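Local coordinates for type II secretion pathway related protein (Escherichia coli, PDB 3SOL) that is the pilotin of the type II secretion system, a small lipoprotein that probably guides secretin subunits to the outer membrane, at residues D28-I42 against N82-A94. Sequence-based numbering, arbitrary orientation.
Sequences DLPDEQSILNVANRI and NRRLVPFIGELLA
The ring of Phe88 meets helix 32-42 edge-on: Ile42 CD1 sits 3.6 Å from Phe88 CE1, Ile35 CG2 is 4.0 Å from Phe88 CE2, and both methyls lie near the ring plane. Val38 CG1 comes to CE1 obliquely, while Leu92 CG, from the next turn of the ring's own helix, is set off-centre over one face. With CG anti to the backbone N (chi1 -176°), the ring is carried across toward the neighbouring helix; Ile13 of helix 5-23 also touches it. The second flat group, the Arg41 guanidinium, has Val38 O off-centre over one face and Glu91 CB at its edge. In a salt bridge, Arg41 NH2 donates to Glu91 OE1 at 3.1 Å almost within the guanidinium plane, yet reaches that oxygen from above the carboxylate, the two planes being turned 56° apart. NH1 adds a weak bond to the same oxygen, so a single carboxylate oxygen takes both. On the Pro30 side of the ring, Leu92 lies against the helix: its CD2 is 3.8 Å from Ile35 CA and also packs on Val38 CB, while Leu92 CB rests 3.8 Å from Pro30 CG. Earlier in the loop, Leu29 CD2 presses on Ile89 CG2 at 3.5 Å, tighter than usual for two carbons, and Leu93 CD2 packs over the backbone O of Asp28. The axes of helices 32-42 and 86-93 cross at 105°, 9.9 Å apart, so the C-terminal helix of this all-helical pilotin fragment, which carries the PulS/OutS family region, lies across the loop and helix that follow helix 5-23. Chemically, the joint is an aliphatic and aromatic seam with one salt bridge at its exposed margin, which suggests that apolar burial supplies most of the hold.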
ATOM      1  N   ASP A  28      -0.600 -13.615  -4.255  1.00 18.30           N
ATOM      2  CA  ASP A  28      -0.158 -13.270  -5.595  1.00 21.01           C
ATOM      3  C   ASP A  28       0.585 -11.960  -5.632  1.00 22.02           C
ATOM      4  O   ASP A  28       1.278 -11.666  -6.615  1.00 23.51           O
ATOM      5  CB  ASP A  28      -1.352 -13.203  -6.559  1.00 21.19           C
ATOM      6  CG  ASP A  28      -2.469 -12.293  -6.063  1.00 21.57           C
ATOM      7  OD1 ASP A  28      -2.852 -12.355  -4.857  1.00 20.86           O
ATOM      8  OD2 ASP A  28      -2.991 -11.522  -6.902  1.00 24.34           O
ATOM      9  N   LEU A  29       0.447 -11.155  -4.589  1.00 21.83           N
ATOM     10  CA  LEU A  29       1.061  -9.823  -4.589  1.00 22.69           C
ATOM     11  C   LEU A  29       2.564  -9.879  -4.303  1.00 24.81           C
ATOM     12  O   LEU A  29       3.019 -10.745  -3.560  1.00 24.19           O
ATOM     13  CB  LEU A  29       0.324  -8.910  -3.599  1.00 21.57           C
ATOM     14  CG  LEU A  29      -1.137  -8.720  -3.969  1.00 21.45           C
ATOM     15  CD1 LEU A  29      -1.862  -7.829  -2.951  1.00 21.67           C
ATOM     16  CD2 LEU A  29      -1.278  -8.179  -5.424  1.00 22.11           C
ATOM     17  N   PRO A  30       3.358  -8.973  -4.925  1.00 26.60           N
ATOM     18  CA  PRO A  30       4.804  -9.018  -4.709  1.00 28.47           C
ATOM     19  C   PRO A  30       5.211  -8.692  -3.279  1.00 28.29           C
ATOM     20  O   PRO A  30       4.388  -8.252  -2.487  1.00 26.96           O
ATOM     21  CB  PRO A  30       5.362  -7.943  -5.662  1.00 30.28           C
ATOM     22  CG  PRO A  30       4.215  -7.413  -6.422  1.00 29.19           C
ATOM     23  CD  PRO A  30       2.952  -7.902  -5.848  1.00 27.81           C
ATOM     24  N   ASP A  31       6.487  -8.885  -2.975  1.00 29.27           N
ATOM     25  CA  ASP A  31       6.998  -8.645  -1.628  1.00 30.15           C
ATOM     26  C   ASP A  31       7.117  -7.142  -1.333  1.00 31.13           C
ATOM     27  O   ASP A  31       6.956  -6.308  -2.235  1.00 29.85           O
ATOM     28  CB  ASP A  31       8.333  -9.381  -1.387  1.00 31.88           C
ATOM     29  CG  ASP A  31       9.427  -9.013  -2.394  1.00 34.39           C
ATOM     30  OD1 ASP A  31       9.544  -7.828  -2.786  1.00 36.70           O
ATOM     31  OD2 ASP A  31      10.209  -9.916  -2.772  1.00 34.80           O
ATOM     32  N   GLU A  32       7.380  -6.815  -0.065  1.00 32.13           N
ATOM     33  CA  GLU A  32       7.424  -5.417   0.388  1.00 33.48           C
ATOM     34  C   GLU A  32       8.454  -4.604  -0.387  1.00 33.91           C
ATOM     35  O   GLU A  32       8.189  -3.454  -0.754  1.00 34.07           O
ATOM     36  CB  GLU A  32       7.731  -5.326   1.893  1.00 34.98           C
ATOM     37  CG  GLU A  32       7.743  -3.872   2.413  1.00 39.31           C
ATOM     38  CD  GLU A  32       8.389  -3.703   3.789  1.00 44.53           C
ATOM     39  OE1 GLU A  32       7.735  -3.123   4.687  1.00 45.46           O
ATOM     40  OE2 GLU A  32       9.553  -4.129   3.966  1.00 49.67           O
ATOM     41  N   GLN A  33       9.632  -5.180  -0.623  1.00 34.58           N
ATOM     42  CA  GLN A  33      10.665  -4.498  -1.388  1.00 36.13           C
ATOM     43  C   GLN A  33      10.170  -4.173  -2.791  1.00 34.99           C
ATOM     44  O   GLN A  33      10.381  -3.068  -3.289  1.00 34.34           O
ATOM     45  CB  GLN A  33      11.934  -5.344  -1.496  1.00 38.12           C
ATOM     46  CG  GLN A  33      13.088  -4.618  -2.173  1.00 43.49           C
ATOM     47  CD  GLN A  33      14.305  -5.507  -2.431  1.00 48.64           C
ATOM     48  OE1 GLN A  33      14.263  -6.725  -2.214  1.00 51.59           O
ATOM     49  NE2 GLN A  33      15.390  -4.899  -2.907  1.00 50.48           N
ATOM     50  N   SER A  34       9.537  -5.147  -3.436  1.00 32.65           N
ATOM     51  CA  SER A  34       8.990  -4.922  -4.773  1.00 33.14           C
ATOM     52  C   SER A  34       7.917  -3.834  -4.770  1.00 31.77           C
ATOM     53  O   SER A  34       7.910  -2.957  -5.634  1.00 32.38           O
ATOM     54  CB  SER A  34       8.426  -6.216  -5.348  1.00 32.46           C
ATOM     55  OG  SER A  34       9.495  -7.098  -5.642  1.00 36.00           O
ATOM     56  N   ILE A  35       7.037  -3.886  -3.780  1.00 29.23           N
ATOM     57  CA  ILE A  35       5.947  -2.906  -3.646  1.00 29.70           C
ATOM     58  C   ILE A  35       6.515  -1.501  -3.463  1.00 31.00           C
ATOM     59  O   ILE A  35       6.082  -0.542  -4.116  1.00 32.03           O
ATOM     60  CB  ILE A  35       5.013  -3.266  -2.449  1.00 27.75           C
ATOM     61  CG1 ILE A  35       4.278  -4.587  -2.739  1.00 26.65           C
ATOM     62  CG2 ILE A  35       4.020  -2.131  -2.161  1.00 28.64           C
ATOM     63  CD1 ILE A  35       3.651  -5.255  -1.499  1.00 25.87           C
ATOM     64  N   LEU A  36       7.514  -1.385  -2.604  1.00 32.23           N
ATOM     65  CA  LEU A  36       8.169  -0.086  -2.379  1.00 34.59           C
ATOM     66  C   LEU A  36       8.886   0.431  -3.629  1.00 37.62           C
ATOM     67  O   LEU A  36       8.828   1.636  -3.923  1.00 38.62           O
ATOM     68  CB  LEU A  36       9.108  -0.166  -1.169  1.00 35.11           C
ATOM     69  CG  LEU A  36       8.385  -0.232   0.179  1.00 33.01           C
ATOM     70  CD1 LEU A  36       9.345  -0.582   1.303  1.00 36.78           C
ATOM     71  CD2 LEU A  36       7.698   1.111   0.464  1.00 34.63           C
ATOM     72  N   ASN A  37       9.542  -0.467  -4.371  1.00 39.29           N
ATOM     73  CA  ASN A  37      10.204  -0.109  -5.638  1.00 42.65           C
ATOM     74  C   ASN A  37       9.204   0.455  -6.631  1.00 43.26           C
ATOM     75  O   ASN A  37       9.488   1.428  -7.321  1.00 45.67           O
ATOM     76  CB  ASN A  37      10.874  -1.320  -6.304  1.00 43.28           C
ATOM     77  CG  ASN A  37      12.112  -1.815  -5.559  1.00 46.91           C
ATOM     78  OD1 ASN A  37      12.649  -1.132  -4.684  1.00 50.23           O
ATOM     79  ND2 ASN A  37      12.563  -3.029  -5.903  1.00 49.69           N
ATOM     80  N   VAL A  38       8.047  -0.192  -6.713  1.00 42.08           N
ATOM     81  CA  VAL A  38       6.988   0.214  -7.621  1.00 43.06           C
ATOM     82  C   VAL A  38       6.370   1.545  -7.178  1.00 43.99           C
ATOM     83  O   VAL A  38       6.099   2.411  -8.010  1.00 46.38           O
ATOM     84  CB  VAL A  38       5.917  -0.883  -7.741  1.00 40.98           C
ATOM     85  CG1 VAL A  38       4.704  -0.378  -8.523  1.00 42.25           C
ATOM     86  CG2 VAL A  38       6.510  -2.125  -8.405  1.00 41.73           C
ATOM     87  N   ALA A  39       6.181   1.720  -5.874  1.00 43.26           N
ATOM     88  CA  ALA A  39       5.735   3.008  -5.328  1.00 44.62           C
ATOM     89  C   ALA A  39       6.734   4.129  -5.630  1.00 48.05           C
ATOM     90  O   ALA A  39       6.334   5.250  -5.935  1.00 49.94           O
ATOM     91  CB  ALA A  39       5.498   2.900  -3.822  1.00 42.87           C
ATOM     92  N   ASN A  40       8.029   3.820  -5.543  1.00 49.78           N
ATOM     93  CA  ASN A  40       9.094   4.775  -5.865  1.00 53.27           C
ATOM     94  C   ASN A  40       9.100   5.105  -7.357  1.00 56.15           C
ATOM     95  O   ASN A  40       9.237   6.272  -7.743  1.00 58.42           O
ATOM     96  CB  ASN A  40      10.464   4.225  -5.434  1.00 53.86           C
ATOM     97  CG  ASN A  40      11.596   5.255  -5.558  1.00 56.58           C
ATOM     98  OD1 ASN A  40      11.419   6.441  -5.288  1.00 58.66           O
ATOM     99  ND2 ASN A  40      12.768   4.787  -5.963  1.00 57.13           N
ATOM    100  N   ARG A  41       8.955   4.076  -8.189  1.00 56.23           N
ATOM    101  CA  ARG A  41       8.795   4.264  -9.624  1.00 59.06           C
ATOM    102  C   ARG A  41       7.603   5.191  -9.912  1.00 59.84           C
ATOM    103  O   ARG A  41       7.750   6.224 -10.574  1.00 62.32           O
ATOM    104  CB  ARG A  41       8.611   2.909 -10.319  1.00 58.12           C
ATOM    105  CG  ARG A  41       8.476   3.005 -11.837  1.00 62.55           C
ATOM    106  CD  ARG A  41       8.342   1.637 -12.517  1.00 64.42           C
ATOM    107  NE  ARG A  41       7.163   0.876 -12.090  1.00 64.02           N
ATOM    108  CZ  ARG A  41       5.900   1.138 -12.438  1.00 65.43           C
ATOM    109  NH1 ARG A  41       5.600   2.177 -13.217  1.00 68.32           N
ATOM    110  NH2 ARG A  41       4.920   0.356 -11.991  1.00 63.58           N
ATOM    111  N   ILE A  42       6.432   4.815  -9.399  1.00 58.20           N
ATOM    112  CA  ILE A  42       5.196   5.596  -9.579  1.00 59.09           C
ATOM    113  C   ILE A  42       5.376   7.068  -9.187  1.00 61.78           C
ATOM    114  O   ILE A  42       5.071   7.955  -9.983  1.00 64.38           O
ATOM    115  CB  ILE A  42       4.019   4.990  -8.782  1.00 56.26           C
ATOM    116  CG1 ILE A  42       3.532   3.691  -9.437  1.00 54.68           C
ATOM    117  CG2 ILE A  42       2.859   5.975  -8.700  1.00 57.44           C
ATOM    118  CD1 ILE A  42       2.517   2.958  -8.618  1.00 52.12           C
ATOM    119  N   ASN A  82      -9.471  -5.036  -1.744  1.00 17.08           N
ATOM    120  CA  ASN A  82      -9.389  -5.813  -2.995  1.00 17.42           C
ATOM    121  C   ASN A  82     -10.005  -5.073  -4.172  1.00 19.62           C
ATOM    122  O   ASN A  82      -9.461  -5.109  -5.281  1.00 20.21           O
ATOM    123  CB  ASN A  82     -10.020  -7.222  -2.866  1.00 16.96           C
ATOM    124  CG  ASN A  82      -9.092  -8.246  -2.243  1.00 16.35           C
ATOM    125  OD1 ASN A  82      -7.877  -8.207  -2.454  1.00 18.93           O
ATOM    126  ND2 ASN A  82      -9.661  -9.216  -1.518  1.00 15.25           N
ATOM    127  N   ARG A  83     -11.132  -4.393  -3.930  1.00 20.51           N
ATOM    128  CA  ARG A  83     -11.766  -3.574  -4.957  1.00 23.53           C
ATOM    129  C   ARG A  83     -10.946  -2.333  -5.306  1.00 24.97           C
ATOM    130  O   ARG A  83     -10.708  -2.027  -6.490  1.00 26.10           O
ATOM    131  CB  ARG A  83     -13.175  -3.172  -4.496  1.00 24.75           C
ATOM    132  CG  ARG A  83     -13.935  -2.354  -5.507  1.00 30.88           C
ATOM    133  CD  ARG A  83     -15.289  -1.925  -4.966  1.00 35.61           C
ATOM    134  NE  ARG A  83     -16.015  -1.107  -5.943  1.00 42.55           N
ATOM    135  CZ  ARG A  83     -17.155  -1.450  -6.548  1.00 46.61           C
ATOM    136  NH1 ARG A  83     -17.754  -2.612  -6.288  1.00 48.29           N
ATOM    137  NH2 ARG A  83     -17.716  -0.610  -7.410  1.00 50.12           N
ATOM    138  N   ARG A  84     -10.521  -1.605  -4.282  1.00 24.92           N
ATOM    139  CA  ARG A  84      -9.895  -0.298  -4.477  1.00 28.46           C
ATOM    140  C   ARG A  84      -8.472  -0.357  -5.039  1.00 28.46           C
ATOM    141  O   ARG A  84      -8.070   0.551  -5.768  1.00 28.55           O
ATOM    142  CB  ARG A  84      -9.893   0.468  -3.159  1.00 29.44           C
ATOM    143  CG  ARG A  84     -11.301   0.794  -2.682  1.00 34.74           C
ATOM    144  CD  ARG A  84     -11.602   2.276  -2.698  1.00 44.07           C
ATOM    145  NE  ARG A  84     -12.992   2.565  -2.311  1.00 49.46           N
ATOM    146  CZ  ARG A  84     -13.517   2.316  -1.104  1.00 52.08           C
ATOM    147  NH1 ARG A  84     -12.783   1.773  -0.130  1.00 50.74           N
ATOM    148  NH2 ARG A  84     -14.797   2.613  -0.863  1.00 54.28           N
ATOM    149  N   LEU A  85      -7.728  -1.422  -4.733  1.00 26.96           N
ATOM    150  CA  LEU A  85      -6.317  -1.513  -5.136  1.00 28.44           C
ATOM    151  C   LEU A  85      -6.102  -2.083  -6.557  1.00 30.14           C
ATOM    152  O   LEU A  85      -4.961  -2.281  -6.987  1.00 31.23           O
ATOM    153  CB  LEU A  85      -5.523  -2.315  -4.106  1.00 26.86           C
ATOM    154  CG  LEU A  85      -5.275  -1.610  -2.770  1.00 27.34           C
ATOM    155  CD1 LEU A  85      -4.646  -2.558  -1.758  1.00 27.92           C
ATOM    156  CD2 LEU A  85      -4.355  -0.436  -2.984  1.00 30.66           C
ATOM    157  N   VAL A  86      -7.181  -2.312  -7.292  1.00 31.08           N
ATOM    158  CA  VAL A  86      -7.082  -2.944  -8.600  1.00 32.90           C
ATOM    159  C   VAL A  86      -6.052  -2.229  -9.483  1.00 35.38           C
ATOM    160  O   VAL A  86      -5.170  -2.882 -10.043  1.00 36.14           O
ATOM    161  CB  VAL A  86      -8.483  -3.074  -9.293  1.00 33.83           C
ATOM    162  CG1 VAL A  86      -8.337  -3.457 -10.756  1.00 36.34           C
ATOM    163  CG2 VAL A  86      -9.341  -4.108  -8.564  1.00 32.29           C
ATOM    164  N   PRO A  87      -6.132  -0.889  -9.591  1.00 38.04           N
ATOM    165  CA  PRO A  87      -5.117  -0.175 -10.375  1.00 40.54           C
ATOM    166  C   PRO A  87      -3.659  -0.361  -9.906  1.00 40.37           C
ATOM    167  O   PRO A  87      -2.783  -0.652 -10.729  1.00 41.11           O
ATOM    168  CB  PRO A  87      -5.546   1.294 -10.240  1.00 42.62           C
ATOM    169  CG  PRO A  87      -7.010   1.226  -9.999  1.00 42.12           C
ATOM    170  CD  PRO A  87      -7.207   0.017  -9.142  1.00 38.34           C
ATOM    171  N   PHE A  88      -3.397  -0.182  -8.613  1.00 39.58           N
ATOM    172  CA  PHE A  88      -2.038  -0.341  -8.073  1.00 39.57           C
ATOM    173  C   PHE A  88      -1.525  -1.768  -8.257  1.00 38.95           C
ATOM    174  O   PHE A  88      -0.375  -1.975  -8.639  1.00 39.50           O
ATOM    175  CB  PHE A  88      -1.985   0.043  -6.593  1.00 38.51           C
ATOM    176  CG  PHE A  88      -0.594  -0.002  -5.992  1.00 38.87           C
ATOM    177  CD1 PHE A  88       0.420   0.822  -6.477  1.00 40.72           C
ATOM    178  CD2 PHE A  88      -0.312  -0.839  -4.916  1.00 37.09           C
ATOM    179  CE1 PHE A  88       1.709   0.793  -5.920  1.00 40.80           C
ATOM    180  CE2 PHE A  88       0.969  -0.871  -4.348  1.00 37.81           C
ATOM    181  CZ  PHE A  88       1.983  -0.047  -4.858  1.00 40.08           C
ATOM    182  N   ILE A  89      -2.382  -2.751  -7.997  1.00 38.06           N
ATOM    183  CA  ILE A  89      -2.008  -4.167  -8.162  1.00 37.59           C
ATOM    184  C   ILE A  89      -1.625  -4.466  -9.622  1.00 40.27           C
ATOM    185  O   ILE A  89      -0.733  -5.269  -9.876  1.00 40.89           O
ATOM    186  CB  ILE A  89      -3.137  -5.107  -7.682  1.00 35.79           C
ATOM    187  CG1 ILE A  89      -3.339  -4.956  -6.163  1.00 34.25           C
ATOM    188  CG2 ILE A  89      -2.839  -6.558  -8.050  1.00 34.60           C
ATOM    189  CD1 ILE A  89      -4.561  -5.681  -5.608  1.00 31.75           C
ATOM    190  N   GLY A  90      -2.286  -3.802 -10.570  1.00 43.04           N
ATOM    191  CA  GLY A  90      -1.902  -3.871 -11.997  1.00 46.08           C
ATOM    192  C   GLY A  90      -0.489  -3.381 -12.288  1.00 48.28           C
ATOM    193  O   GLY A  90       0.212  -3.944 -13.132  1.00 49.30           O
ATOM    194  N   GLU A  91      -0.077  -2.322 -11.593  1.00 49.48           N
ATOM    195  CA  GLU A  91       1.302  -1.829 -11.664  1.00 51.94           C
ATOM    196  C   GLU A  91       2.283  -2.789 -10.980  1.00 51.40           C
ATOM    197  O   GLU A  91       3.406  -2.998 -11.459  1.00 52.57           O
ATOM    198  CB  GLU A  91       1.406  -0.440 -11.028  1.00 52.76           C
ATOM    199  CG  GLU A  91       0.640   0.637 -11.788  1.00 55.96           C
ATOM    200  CD  GLU A  91       1.188   0.859 -13.194  1.00 60.23           C
ATOM    201  OE1 GLU A  91       2.329   1.359 -13.314  1.00 62.06           O
ATOM    202  OE2 GLU A  91       0.476   0.520 -14.170  1.00 61.76           O
ATOM    203  N   LEU A  92       1.845  -3.366  -9.865  1.00 49.85           N
ATOM    204  CA  LEU A  92       2.649  -4.320  -9.105  1.00 49.53           C
ATOM    205  C   LEU A  92       2.974  -5.563  -9.921  1.00 51.10           C
ATOM    206  O   LEU A  92       4.120  -6.010  -9.944  1.00 52.07           O
ATOM    207  CB  LEU A  92       1.919  -4.743  -7.819  1.00 46.91           C
ATOM    208  CG  LEU A  92       1.853  -3.720  -6.685  1.00 45.82           C
ATOM    209  CD1 LEU A  92       1.116  -4.301  -5.474  1.00 42.17           C
ATOM    210  CD2 LEU A  92       3.248  -3.259  -6.294  1.00 46.16           C
ATOM    211  N   LEU A  93       1.959  -6.115 -10.582  1.00 52.36           N
ATOM    212  CA  LEU A  93       2.103  -7.372 -11.316  1.00 54.14           C
ATOM    213  C   LEU A  93       2.609  -7.160 -12.753  1.00 57.70           C
ATOM    214  O   LEU A  93       3.036  -8.119 -13.404  1.00 59.27           O
ATOM    215  CB  LEU A  93       0.774  -8.156 -11.304  1.00 53.03           C
ATOM    216  CG  LEU A  93       0.241  -8.602  -9.927  1.00 51.04           C
ATOM    217  CD1 LEU A  93      -1.122  -9.281 -10.028  1.00 49.48           C
ATOM    218  CD2 LEU A  93       1.234  -9.518  -9.226  1.00 50.82           C
ATOM    219  N   ALA A  94       2.586  -5.912 -13.230  1.00 59.92           N
ATOM    220  CA  ALA A  94       2.997  -5.590 -14.604  1.00 63.41           C
ATOM    221  C   ALA A  94       4.419  -6.056 -14.896  1.00 65.35           C
ATOM    222  O   ALA A  94       4.663  -6.702 -15.920  1.00 67.50           O
ATOM    223  CB  ALA A  94       2.880  -4.083 -14.867  1.00 64.82           C
ATOM    224  OXT ALA A  94       5.348  -5.792 -14.119  1.00 65.51           O
TER